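Local coordinates for testis-expressed protein 101 (Mus musculus, PDB 7BPS) that plays a role in fertilization by controlling sperm binding to the zona pellucida and sperm migration into the oviduct, at residues R51-S59 / F151-V160; T168-M176 / V185-S193. One frame throughout, in Å; residues are numbered along the deposited sequence.

How the interactions relate
The two interactions differ in depth and in chemistry. Interaction 1 is mostly buried, its centre about 7 Å from the centre of the chain, and joins the tandem Ly6/uPAR domains: strand 52-59 of the first faces the hairpin 151-160 of the second through apolar side chains. Interaction 2, centred about 14 Å from the chain centre, is partly buried, with Tyr191 exposed, and is internal to the second domain, where a disulfide, a carboxylate and a tyrosine ring tie the loop 168-176 to strand 185-193. Strands 143-152 and 183-193 are neighbours in one antiparallel sheet, so both contacts reach it, and they touch directly where Phe151 CE1 lies 3.6 Å from Val185 CG1.

Interaction 1: R51-S59 / F151-V160; sequences RTVVLASKS and FSGGGMDATV
Leu55 and Phe151 meet because each side chain leaves its backbone with CG anti to the carbonyl carbon (chi1 -55° and -61°) and the two then cross at about a right angle. Leu55 belongs to the first Ly6/uPAR domain and Phe151 to the second, so this contact is part of the buried interface between the tandem domains. The evidence for a CH-pi contact is direct: Leu55 CD2 stands 3.8 Å from the centroid of the Phe151 ring and 21° off its normal, over one face and displaced toward the rim. The same methyl also approaches Ala158 CB at 4.2 Å.

The axes of strands 52-59 and 158-160 run roughly antiparallel but are 9.8 Å apart at closest approach; the strands belong to different sheets, and side chains fill the spacing. At one end of the contact Val53 and Val160 reach toward each other tip to tip, CG1 of Val53 lying 4.0 Å from CG2 of Val160. Toward the other end, the type I' turn Gly153-Met156 closes the hairpin and presents Met156. Its chain bends at both chi2 and chi3, folding the thioether along strand 52-59: Met156 CG packs 3.9 Å from Ser57 CB, whose hydroxyl is hydrogen-bonded to Gln39, and terminal Met156 CE comes to 3.7 Å from Ala56 N and 3.9 Å from Leu55 CB.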
ATOM      1  N   ARG A  51      -2.609 -10.419   7.912  1.00 33.70           N
ATOM      2  CA  ARG A  51      -1.822 -10.461   6.656  1.00 33.24           C
ATOM      3  C   ARG A  51      -1.636  -9.027   6.144  1.00 29.47           C
ATOM      4  O   ARG A  51      -2.221  -8.048   6.728  1.00 27.50           O
ATOM      5  CB  ARG A  51      -2.522 -11.320   5.610  1.00 37.64           C
ATOM      6  CG  ARG A  51      -2.806 -12.728   6.099  1.00 42.47           C
ATOM      7  CD  ARG A  51      -3.221 -13.577   4.921  1.00 47.22           C
ATOM      8  NE  ARG A  51      -2.873 -14.958   5.132  1.00 48.18           N
ATOM      9  CZ  ARG A  51      -3.700 -15.881   5.592  1.00 52.82           C
ATOM     10  NH1 ARG A  51      -4.950 -15.558   5.884  1.00 47.18           N
ATOM     11  NH2 ARG A  51      -3.267 -17.124   5.737  1.00 54.84           N
ATOM     12  N   THR A  52      -0.854  -8.896   5.087  1.00 28.21           N
ATOM     13  CA  THR A  52      -0.504  -7.602   4.470  1.00 30.97           C
ATOM     14  C   THR A  52      -1.215  -7.510   3.117  1.00 32.59           C
ATOM     15  O   THR A  52      -1.076  -8.452   2.295  1.00 30.77           O
ATOM     16  CB  THR A  52       1.011  -7.475   4.339  1.00 32.70           C
ATOM     17  OG1 THR A  52       1.529  -7.478   5.661  1.00 32.75           O
ATOM     18  CG2 THR A  52       1.441  -6.211   3.644  1.00 36.04           C
ATOM     19  N   VAL A  53      -1.952  -6.426   2.907  1.00 29.75           N
ATOM     20  CA  VAL A  53      -2.532  -6.105   1.578  1.00 33.30           C
ATOM     21  C   VAL A  53      -1.392  -5.561   0.706  1.00 30.85           C
ATOM     22  O   VAL A  53      -0.662  -4.691   1.166  1.00 31.24           O
ATOM     23  CB  VAL A  53      -3.692  -5.105   1.706  1.00 35.16           C
ATOM     24  CG1 VAL A  53      -4.328  -4.790   0.358  1.00 40.21           C
ATOM     25  CG2 VAL A  53      -4.739  -5.644   2.655  1.00 37.77           C
ATOM     26  N   VAL A  54      -1.243  -6.089  -0.500  1.00 28.97           N
ATOM     27  CA  VAL A  54      -0.220  -5.655  -1.485  1.00 30.07           C
ATOM     28  C   VAL A  54      -0.927  -5.213  -2.777  1.00 34.53           C
ATOM     29  O   VAL A  54      -1.609  -6.068  -3.437  1.00 31.13           O
ATOM     30  CB  VAL A  54       0.820  -6.759  -1.706  1.00 28.71           C
ATOM     31  CG1 VAL A  54       1.933  -6.298  -2.588  1.00 32.17           C
ATOM     32  CG2 VAL A  54       1.399  -7.223  -0.390  1.00 32.15           C
ATOM     33  N   LEU A  55      -0.838  -3.906  -3.068  1.00 33.76           N
ATOM     34  CA  LEU A  55      -1.192  -3.271  -4.356  1.00 32.01           C
ATOM     35  C   LEU A  55       0.129  -3.023  -5.092  1.00 32.38           C
ATOM     36  O   LEU A  55       0.915  -2.152  -4.654  1.00 32.69           O
ATOM     37  CB  LEU A  55      -1.977  -1.974  -4.120  1.00 34.13           C
ATOM     38  CG  LEU A  55      -3.241  -2.112  -3.265  1.00 35.62           C
ATOM     39  CD1 LEU A  55      -2.944  -1.825  -1.794  1.00 35.13           C
ATOM     40  CD2 LEU A  55      -4.366  -1.206  -3.739  1.00 35.07           C
ATOM     41  N   ALA A  56       0.396  -3.817  -6.128  1.00 33.97           N
ATOM     42  CA  ALA A  56       1.640  -3.795  -6.927  1.00 33.42           C
ATOM     43  C   ALA A  56       1.313  -3.486  -8.394  1.00 33.86           C
ATOM     44  O   ALA A  56       0.553  -4.254  -9.047  1.00 32.30           O
ATOM     45  CB  ALA A  56       2.389  -5.102  -6.788  1.00 32.75           C
ATOM     46  N   SER A  57       1.899  -2.398  -8.888  1.00 34.77           N
ATOM     47  CA  SER A  57       1.728  -1.883 -10.261  1.00 38.89           C
ATOM     48  C   SER A  57       3.081  -1.773 -10.971  1.00 40.81           C
ATOM     49  O   SER A  57       3.987  -1.141 -10.422  1.00 40.17           O
ATOM     50  CB  SER A  57       1.047  -0.564 -10.246  1.00 38.28           C
ATOM     51  OG  SER A  57       1.107  -0.013 -11.532  1.00 42.06           O
ATOM     52  N   LYS A  58       3.178  -2.364 -12.164  1.00 40.98           N
ATOM     53  CA  LYS A  58       4.241  -2.086 -13.157  1.00 40.46           C
ATOM     54  C   LYS A  58       3.574  -1.694 -14.481  1.00 44.73           C
ATOM     55  O   LYS A  58       2.588  -2.330 -14.864  1.00 39.62           O
ATOM     56  CB  LYS A  58       5.155  -3.296 -13.295  1.00 36.52           C
ATOM     57  CG  LYS A  58       6.030  -3.550 -12.081  1.00 36.90           C
ATOM     58  CD  LYS A  58       7.197  -4.453 -12.384  1.00 35.49           C
ATOM     59  CE  LYS A  58       7.985  -4.827 -11.145  1.00 37.50           C
ATOM     60  NZ  LYS A  58       9.155  -5.666 -11.497  1.00 37.68           N
ATOM     61  N   SER A  59       4.070  -0.642 -15.135  1.00 46.82           N
ATOM     62  CA  SER A  59       3.482  -0.122 -16.392  1.00 44.65           C
ATOM     63  C   SER A  59       4.408   0.863 -17.109  1.00 46.03           C
ATOM     64  O   SER A  59       5.420   1.359 -16.538  1.00 43.85           O
ATOM     65  CB  SER A  59       2.124   0.495 -16.142  1.00 42.67           C
ATOM     66  OG  SER A  59       2.224   1.738 -15.478  1.00 44.34           O
ATOM     67  N   PHE A 151      -8.762   3.175  -4.077  1.00 36.16           N
ATOM     68  CA  PHE A 151      -7.673   3.339  -5.071  1.00 38.86           C
ATOM     69  C   PHE A 151      -8.239   3.350  -6.491  1.00 40.32           C
ATOM     70  O   PHE A 151      -9.168   2.580  -6.779  1.00 32.91           O
ATOM     71  CB  PHE A 151      -6.635   2.239  -4.918  1.00 39.02           C
ATOM     72  CG  PHE A 151      -5.971   2.245  -3.571  1.00 38.62           C
ATOM     73  CD1 PHE A 151      -4.854   3.018  -3.349  1.00 36.73           C
ATOM     74  CD2 PHE A 151      -6.458   1.457  -2.544  1.00 38.63           C
ATOM     75  CE1 PHE A 151      -4.224   2.985  -2.118  1.00 40.37           C
ATOM     76  CE2 PHE A 151      -5.816   1.417  -1.320  1.00 39.94           C
ATOM     77  CZ  PHE A 151      -4.711   2.187  -1.103  1.00 37.61           C
ATOM     78  N   SER A 152      -7.709   4.236  -7.333  1.00 42.14           N
ATOM     79  CA  SER A 152      -8.163   4.416  -8.736  1.00 43.31           C
ATOM     80  C   SER A 152      -6.971   4.790  -9.602  1.00 40.41           C
ATOM     81  O   SER A 152      -5.965   5.241  -9.079  1.00 39.91           O
ATOM     82  CB  SER A 152      -9.314   5.395  -8.867  1.00 39.17           C
ATOM     83  OG  SER A 152      -9.007   6.595  -8.210  1.00 47.62           O
ATOM     84  N   GLY A 153      -7.064   4.488 -10.890  1.00 47.36           N
ATOM     85  CA  GLY A 153      -5.995   4.761 -11.861  1.00 44.93           C
ATOM     86  C   GLY A 153      -5.097   3.560 -11.983  1.00 46.06           C
ATOM     87  O   GLY A 153      -5.150   2.695 -11.089  1.00 45.98           O
ATOM     88  N   GLY A 154      -4.351   3.510 -13.086  1.00 44.06           N
ATOM     89  CA  GLY A 154      -3.231   2.589 -13.310  1.00 39.15           C
ATOM     90  C   GLY A 154      -3.697   1.169 -13.466  1.00 37.90           C
ATOM     91  O   GLY A 154      -2.827   0.292 -13.363  1.00 38.10           O
ATOM     92  N   GLY A 155      -4.992   0.941 -13.725  1.00 38.29           N
ATOM     93  CA  GLY A 155      -5.581  -0.415 -13.773  1.00 35.44           C
ATOM     94  C   GLY A 155      -5.562  -1.075 -12.389  1.00 40.39           C
ATOM     95  O   GLY A 155      -5.544  -2.325 -12.317  1.00 36.66           O
ATOM     96  N   MET A 156      -5.595  -0.270 -11.317  1.00 35.92           N
ATOM     97  CA  MET A 156      -5.374  -0.713  -9.921  1.00 37.60           C
ATOM     98  C   MET A 156      -6.592  -0.413  -9.053  1.00 42.45           C
ATOM     99  O   MET A 156      -6.382  -0.414  -7.822  1.00 48.08           O
ATOM    100  CB  MET A 156      -4.200   0.042  -9.274  1.00 39.97           C
ATOM    101  CG  MET A 156      -2.848  -0.369  -9.761  1.00 41.74           C
ATOM    102  SD  MET A 156      -2.631  -2.161  -9.701  1.00 43.92           S
ATOM    103  CE  MET A 156      -2.465  -2.327  -7.926  1.00 47.17           C
ATOM    104  N   ASP A 157      -7.781  -0.206  -9.635  1.00 40.21           N
ATOM    105  CA  ASP A 157      -9.003   0.242  -8.910  1.00 39.75           C
ATOM    106  C   ASP A 157      -9.369  -0.804  -7.851  1.00 36.82           C
ATOM    107  O   ASP A 157      -9.460  -1.994  -8.209  1.00 36.94           O
ATOM    108  CB  ASP A 157     -10.165   0.486  -9.876  1.00 43.82           C
ATOM    109  CG  ASP A 157      -9.841   1.488 -10.963  1.00 42.38           C
ATOM    110  OD1 ASP A 157     -10.223   2.653 -10.812  1.00 45.94           O
ATOM    111  OD2 ASP A 157      -9.225   1.085 -11.940  1.00 46.49           O
ATOM    112  N   ALA A 158      -9.509  -0.387  -6.590  1.00 34.35           N
ATOM    113  CA  ALA A 158      -9.639  -1.286  -5.425  1.00 34.36           C
ATOM    114  C   ALA A 158     -10.153  -0.530  -4.199  1.00 33.19           C
ATOM    115  O   ALA A 158     -10.007   0.694  -4.172  1.00 32.19           O
ATOM    116  CB  ALA A 158      -8.286  -1.893  -5.168  1.00 39.67           C
ATOM    117  N   THR A 159     -10.745  -1.226  -3.230  1.00 32.34           N
ATOM    118  CA  THR A 159     -10.977  -0.730  -1.851  1.00 34.30           C
ATOM    119  C   THR A 159     -10.287  -1.670  -0.847  1.00 34.61           C
ATOM    120  O   THR A 159     -10.293  -2.917  -1.044  1.00 34.14           O
ATOM    121  CB  THR A 159     -12.423  -0.745  -1.336  1.00 37.07           C
ATOM    122  OG1 THR A 159     -13.207  -1.730  -1.998  1.00 38.77           O
ATOM    123  CG2 THR A 159     -13.110   0.581  -1.416  1.00 45.14           C
ATOM    124  N   VAL A 160      -9.813  -1.077   0.235  1.00 28.41           N
ATOM    125  CA  VAL A 160      -9.172  -1.773   1.366  1.00 29.34           C
ATOM    126  C   VAL A 160      -9.886  -1.304   2.623  1.00 29.24           C
ATOM    127  O   VAL A 160      -9.965  -0.069   2.844  1.00 29.40           O
ATOM    128  CB  VAL A 160      -7.667  -1.500   1.402  1.00 28.59           C
ATOM    129  CG1 VAL A 160      -7.015  -2.272   2.538  1.00 31.96           C
ATOM    130  CG2 VAL A 160      -7.011  -1.830   0.066  1.00 29.87           C
TER

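Interaction 2: T168-M176 / V185-S193; sequences TIGCRLMAM and VKETCSYQS
Glu187 reaches from strand 185-193 into the loop 168-176 with an extended chain. CG is anti to the backbone N and the chain stays straight at chi2, so the carboxylate is brought against the backbone N-H groups of Leu173 and Met174, the middle residues of the type I turn Arg172 to Ala175. On the way CB points toward the loop, CG passes 3.6 Å from Cys171 O, and CD lies 3.1 Å from that same carbonyl oxygen. At the tip, OE2 accepts from Leu173 N at 2.8 Å through its syn lone pair, with a bent N-H...O angle of 141°. OE1 takes Met174 N at 2.8 Å on its syn side, somewhat out of the carboxylate plane but straighter, at 164°. A water also donates to OE1 and accepts from Met176 N, and Tyr145 hydrogen-bonds OE2. These partners on both oxygens should restrict the carboxylate's rotation.

Next along the strand, the Cys171-Cys189 disulfide (SG to SG 2.1 Å) covalently fixes the loop, part of the cystine framework of the Ly6/uPAR fold. Beyond it, Gly170 CA sits 3.5 Å from the Tyr191 ring centroid, almost on the ring normal, a CH-pi contact over the centre of one face. At the far end the side chains of Met174 and Val185 cross at about a right angle, with Met174 CG 4.0 Å from Val185 CG1. The loop connects strands 165-166 and 179-180, while strand 183-193 pairs with both 179-180 and 143-152; Leu173 packs on Tyr145 of strand 143-152 and Met174 on Val180 of strand 179-180.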
ATOM      1  N   THR A 168      -1.607   6.824  14.132  1.00 33.57           N
ATOM      2  CA  THR A 168      -2.065   7.984  13.320  1.00 33.76           C
ATOM      3  C   THR A 168      -3.244   8.658  14.044  1.00 32.53           C
ATOM      4  O   THR A 168      -3.865   8.045  14.936  1.00 31.35           O
ATOM      5  CB  THR A 168      -2.319   7.604  11.850  1.00 34.80           C
ATOM      6  OG1 THR A 168      -2.389   8.844  11.142  1.00 34.38           O
ATOM      7  CG2 THR A 168      -3.577   6.784  11.640  1.00 34.38           C
ATOM      8  N   ILE A 169      -3.493   9.912  13.703  1.00 35.06           N
ATOM      9  CA  ILE A 169      -4.471  10.787  14.407  1.00 35.64           C
ATOM     10  C   ILE A 169      -5.533  11.189  13.395  1.00 33.26           C
ATOM     11  O   ILE A 169      -5.156  11.749  12.346  1.00 33.27           O
ATOM     12  CB  ILE A 169      -3.749  12.006  15.004  1.00 36.69           C
ATOM     13  CG1 ILE A 169      -2.742  11.560  16.064  1.00 35.60           C
ATOM     14  CG2 ILE A 169      -4.760  13.010  15.548  1.00 37.08           C
ATOM     15  CD1 ILE A 169      -1.727  12.588  16.407  1.00 37.60           C
ATOM     16  N   GLY A 170      -6.793  10.880  13.694  1.00 35.79           N
ATOM     17  CA  GLY A 170      -7.917  11.013  12.746  1.00 34.06           C
ATOM     18  C   GLY A 170      -7.760  10.096  11.550  1.00 34.69           C
ATOM     19  O   GLY A 170      -7.129   9.026  11.691  1.00 33.04           O
ATOM     20  N   CYS A 171      -8.315  10.502  10.409  1.00 35.61           N
ATOM     21  CA  CYS A 171      -8.413   9.660   9.199  1.00 35.98           C
ATOM     22  C   CYS A 171      -7.146   9.835   8.354  1.00 36.09           C
ATOM     23  O   CYS A 171      -7.276  10.274   7.197  1.00 35.18           O
ATOM     24  CB  CYS A 171      -9.669  10.004   8.410  1.00 33.00           C
ATOM     25  SG  CYS A 171     -11.190   9.709   9.339  1.00 35.46           S
ATOM     26  N   ARG A 172      -5.987   9.428   8.889  1.00 37.45           N
ATOM     27  CA  ARG A 172      -4.652   9.766   8.310  1.00 36.48           C
ATOM     28  C   ARG A 172      -3.754   8.531   8.261  1.00 34.08           C
ATOM     29  O   ARG A 172      -2.522   8.667   8.380  1.00 31.91           O
ATOM     30  CB  ARG A 172      -4.043  10.916   9.116  1.00 39.37           C
ATOM     31  CG  ARG A 172      -4.851  12.197   9.017  1.00 43.56           C
ATOM     32  CD  ARG A 172      -4.033  13.449   9.315  1.00 51.18           C
ATOM     33  NE  ARG A 172      -4.366  13.908  10.650  1.00 63.63           N
ATOM     34  CZ  ARG A 172      -5.002  15.030  10.951  1.00 60.71           C
ATOM     35  NH1 ARG A 172      -5.334  15.883  10.005  1.00 64.77           N
ATOM     36  NH2 ARG A 172      -5.267  15.308  12.212  1.00 67.10           N
ATOM     37  N   LEU A 173      -4.348   7.357   8.061  1.00 32.78           N
ATOM     38  CA  LEU A 173      -3.594   6.129   7.727  1.00 31.88           C
ATOM     39  C   LEU A 173      -2.667   6.442   6.546  1.00 33.54           C
ATOM     40  O   LEU A 173      -1.487   6.031   6.590  1.00 33.96           O
ATOM     41  CB  LEU A 173      -4.569   4.990   7.407  1.00 32.54           C
ATOM     42  CG  LEU A 173      -3.913   3.672   6.987  1.00 36.11           C
ATOM     43  CD1 LEU A 173      -2.916   3.191   8.037  1.00 35.34           C
ATOM     44  CD2 LEU A 173      -4.950   2.605   6.720  1.00 34.77           C
ATOM     45  N   MET A 174      -3.168   7.138   5.522  1.00 30.01           N
ATOM     46  CA  MET A 174      -2.360   7.412   4.310  1.00 30.92           C
ATOM     47  C   MET A 174      -1.745   8.823   4.406  1.00 33.91           C
ATOM     48  O   MET A 174      -1.309   9.366   3.379  1.00 37.14           O
ATOM     49  CB  MET A 174      -3.203   7.240   3.044  1.00 31.65           C
ATOM     50  CG  MET A 174      -3.503   5.806   2.725  1.00 29.97           C
ATOM     51  SD  MET A 174      -1.997   4.803   2.565  1.00 34.87           S
ATOM     52  CE  MET A 174      -1.307   5.450   1.046  1.00 34.46           C
ATOM     53  N   ALA A 175      -1.657   9.372   5.618  1.00 31.84           N
ATOM     54  CA  ALA A 175      -0.954  10.634   5.945  1.00 33.85           C
ATOM     55  C   ALA A 175      -1.380  11.768   5.007  1.00 34.65           C
ATOM     56  O   ALA A 175      -0.572  12.639   4.779  1.00 36.23           O
ATOM     57  CB  ALA A 175       0.530  10.401   5.910  1.00 36.76           C
ATOM     58  N   MET A 176      -2.629  11.780   4.537  1.00 36.85           N
ATOM     59  CA  MET A 176      -3.191  12.907   3.753  1.00 39.38           C
ATOM     60  C   MET A 176      -2.447  13.004   2.425  1.00 39.23           C
ATOM     61  O   MET A 176      -2.495  14.090   1.809  1.00 42.47           O
ATOM     62  CB  MET A 176      -3.071  14.235   4.514  1.00 41.77           C
ATOM     63  CG  MET A 176      -3.829  14.221   5.851  1.00 50.44           C
ATOM     64  SD  MET A 176      -3.779  15.831   6.674  1.00 55.50           S
ATOM     65  CE  MET A 176      -5.132  16.626   5.803  1.00 64.93           C
ATOM     66  N   VAL A 185      -5.613   7.938  -4.161  1.00 32.39           N
ATOM     67  CA  VAL A 185      -6.105   7.419  -2.850  1.00 37.88           C
ATOM     68  C   VAL A 185      -7.106   8.390  -2.277  1.00 32.24           C
ATOM     69  O   VAL A 185      -6.724   9.548  -2.096  1.00 36.70           O
ATOM     70  CB  VAL A 185      -4.997   7.258  -1.779  1.00 39.87           C
ATOM     71  CG1 VAL A 185      -5.355   6.124  -0.834  1.00 39.10           C
ATOM     72  CG2 VAL A 185      -3.626   7.054  -2.380  1.00 43.40           C
ATOM     73  N   LYS A 186      -8.260   7.880  -1.870  1.00 37.63           N
ATOM     74  CA  LYS A 186      -9.228   8.575  -0.986  1.00 43.16           C
ATOM     75  C   LYS A 186      -9.315   7.770   0.309  1.00 38.98           C
ATOM     76  O   LYS A 186      -9.348   6.534   0.237  1.00 37.45           O
ATOM     77  CB  LYS A 186     -10.595   8.722  -1.657  1.00 53.02           C
ATOM     78  CG  LYS A 186     -10.637   9.715  -2.822  1.00 73.30           C
ATOM     79  CD  LYS A 186     -11.970  10.471  -2.990  1.00 88.71           C
ATOM     80  CE  LYS A 186     -12.175  11.054  -4.377  1.00 92.17           C
ATOM     81  NZ  LYS A 186     -12.542  10.005  -5.361  1.00 95.01           N
ATOM     82  N   GLU A 187      -9.328   8.441   1.448  1.00 35.57           N
ATOM     83  CA  GLU A 187      -9.397   7.791   2.773  1.00 34.06           C
ATOM     84  C   GLU A 187     -10.632   8.353   3.463  1.00 31.21           C
ATOM     85  O   GLU A 187     -10.771   9.564   3.491  1.00 32.32           O
ATOM     86  CB  GLU A 187      -8.113   8.034   3.587  1.00 32.46           C
ATOM     87  CG  GLU A 187      -8.212   7.513   5.020  1.00 32.05           C
ATOM     88  CD  GLU A 187      -6.919   7.513   5.826  1.00 32.67           C
ATOM     89  OE1 GLU A 187      -5.857   7.812   5.254  1.00 31.38           O
ATOM     90  OE2 GLU A 187      -6.982   7.210   7.037  1.00 31.91           O
ATOM     91  N   THR A 188     -11.473   7.495   4.025  1.00 31.41           N
ATOM     92  CA  THR A 188     -12.591   7.893   4.911  1.00 34.71           C
ATOM     93  C   THR A 188     -12.448   7.007   6.145  1.00 36.12           C
ATOM     94  O   THR A 188     -11.892   5.887   6.001  1.00 32.88           O
ATOM     95  CB  THR A 188     -13.942   7.798   4.174  1.00 35.80           C
ATOM     96  OG1 THR A 188     -14.059   6.470   3.681  1.00 39.74           O
ATOM     97  CG2 THR A 188     -14.056   8.725   2.977  1.00 35.61           C
ATOM     98  N   CYS A 189     -12.878   7.471   7.312  1.00 34.73           N
ATOM     99  CA  CYS A 189     -12.758   6.654   8.536  1.00 35.46           C
ATOM    100  C   CYS A 189     -13.703   7.136   9.627  1.00 36.68           C
ATOM    101  O   CYS A 189     -14.210   8.285   9.543  1.00 38.08           O
ATOM    102  CB  CYS A 189     -11.310   6.644   9.022  1.00 33.82           C
ATOM    103  SG  CYS A 189     -10.931   7.873  10.294  1.00 36.13           S
ATOM    104  N   SER A 190     -13.909   6.254  10.598  1.00 37.32           N
ATOM    105  CA  SER A 190     -14.211   6.575  12.011  1.00 37.66           C
ATOM    106  C   SER A 190     -12.962   6.332  12.852  1.00 34.63           C
ATOM    107  O   SER A 190     -12.152   5.404  12.531  1.00 34.19           O
ATOM    108  CB  SER A 190     -15.308   5.706  12.528  1.00 40.50           C
ATOM    109  OG  SER A 190     -16.437   5.866  11.735  1.00 47.40           O
ATOM    110  N   TYR A 191     -12.874   7.048  13.956  1.00 34.09           N
ATOM    111  CA  TYR A 191     -11.783   6.894  14.937  1.00 35.61           C
ATOM    112  C   TYR A 191     -12.322   7.281  16.304  1.00 38.01           C
ATOM    113  O   TYR A 191     -13.259   8.064  16.403  1.00 36.31           O
ATOM    114  CB  TYR A 191     -10.558   7.701  14.513  1.00 36.32           C
ATOM    115  CG  TYR A 191     -10.738   9.194  14.568  1.00 36.94           C
ATOM    116  CD1 TYR A 191     -11.347   9.887  13.526  1.00 37.50           C
ATOM    117  CD2 TYR A 191     -10.265   9.919  15.656  1.00 37.55           C
ATOM    118  CE1 TYR A 191     -11.503  11.263  13.571  1.00 37.88           C
ATOM    119  CE2 TYR A 191     -10.397  11.295  15.708  1.00 37.16           C
ATOM    120  CZ  TYR A 191     -10.998  11.963  14.654  1.00 37.58           C
ATOM    121  OH  TYR A 191     -11.118  13.308  14.703  1.00 42.49           O
ATOM    122  N   GLN A 192     -11.741   6.676  17.332  1.00 43.21           N
ATOM    123  CA  GLN A 192     -12.050   6.955  18.750  1.00 40.72           C
ATOM    124  C   GLN A 192     -10.704   7.189  19.421  1.00 40.07           C
ATOM    125  O   GLN A 192     -10.005   6.178  19.613  1.00 36.74           O
ATOM    126  CB  GLN A 192     -12.816   5.771  19.354  1.00 40.72           C
ATOM    127  CG  GLN A 192     -14.110   5.416  18.637  1.00 38.08           C
ATOM    128  CD  GLN A 192     -13.919   4.527  17.440  1.00 39.55           C
ATOM    129  OE1 GLN A 192     -14.400   4.847  16.354  1.00 42.84           O
ATOM    130  NE2 GLN A 192     -13.238   3.407  17.639  1.00 37.44           N
ATOM    131  N   SER A 193     -10.340   8.454  19.661  1.00 42.31           N
ATOM    132  CA  SER A 193      -9.101   8.875  20.369  1.00 44.20           C
ATOM    133  C   SER A 193      -9.145   8.354  21.793  1.00 44.13           C
ATOM    134  O   SER A 193     -10.244   8.302  22.331  1.00 44.27           O
ATOM    135  CB  SER A 193      -8.901  10.361  20.424  1.00 42.94           C
ATOM    136  OG  SER A 193      -9.217  10.947  19.176  1.00 54.32           O
TER
HETATM  137  O   HOH W   1      -4.979  10.305   4.420  1.00 38.40           O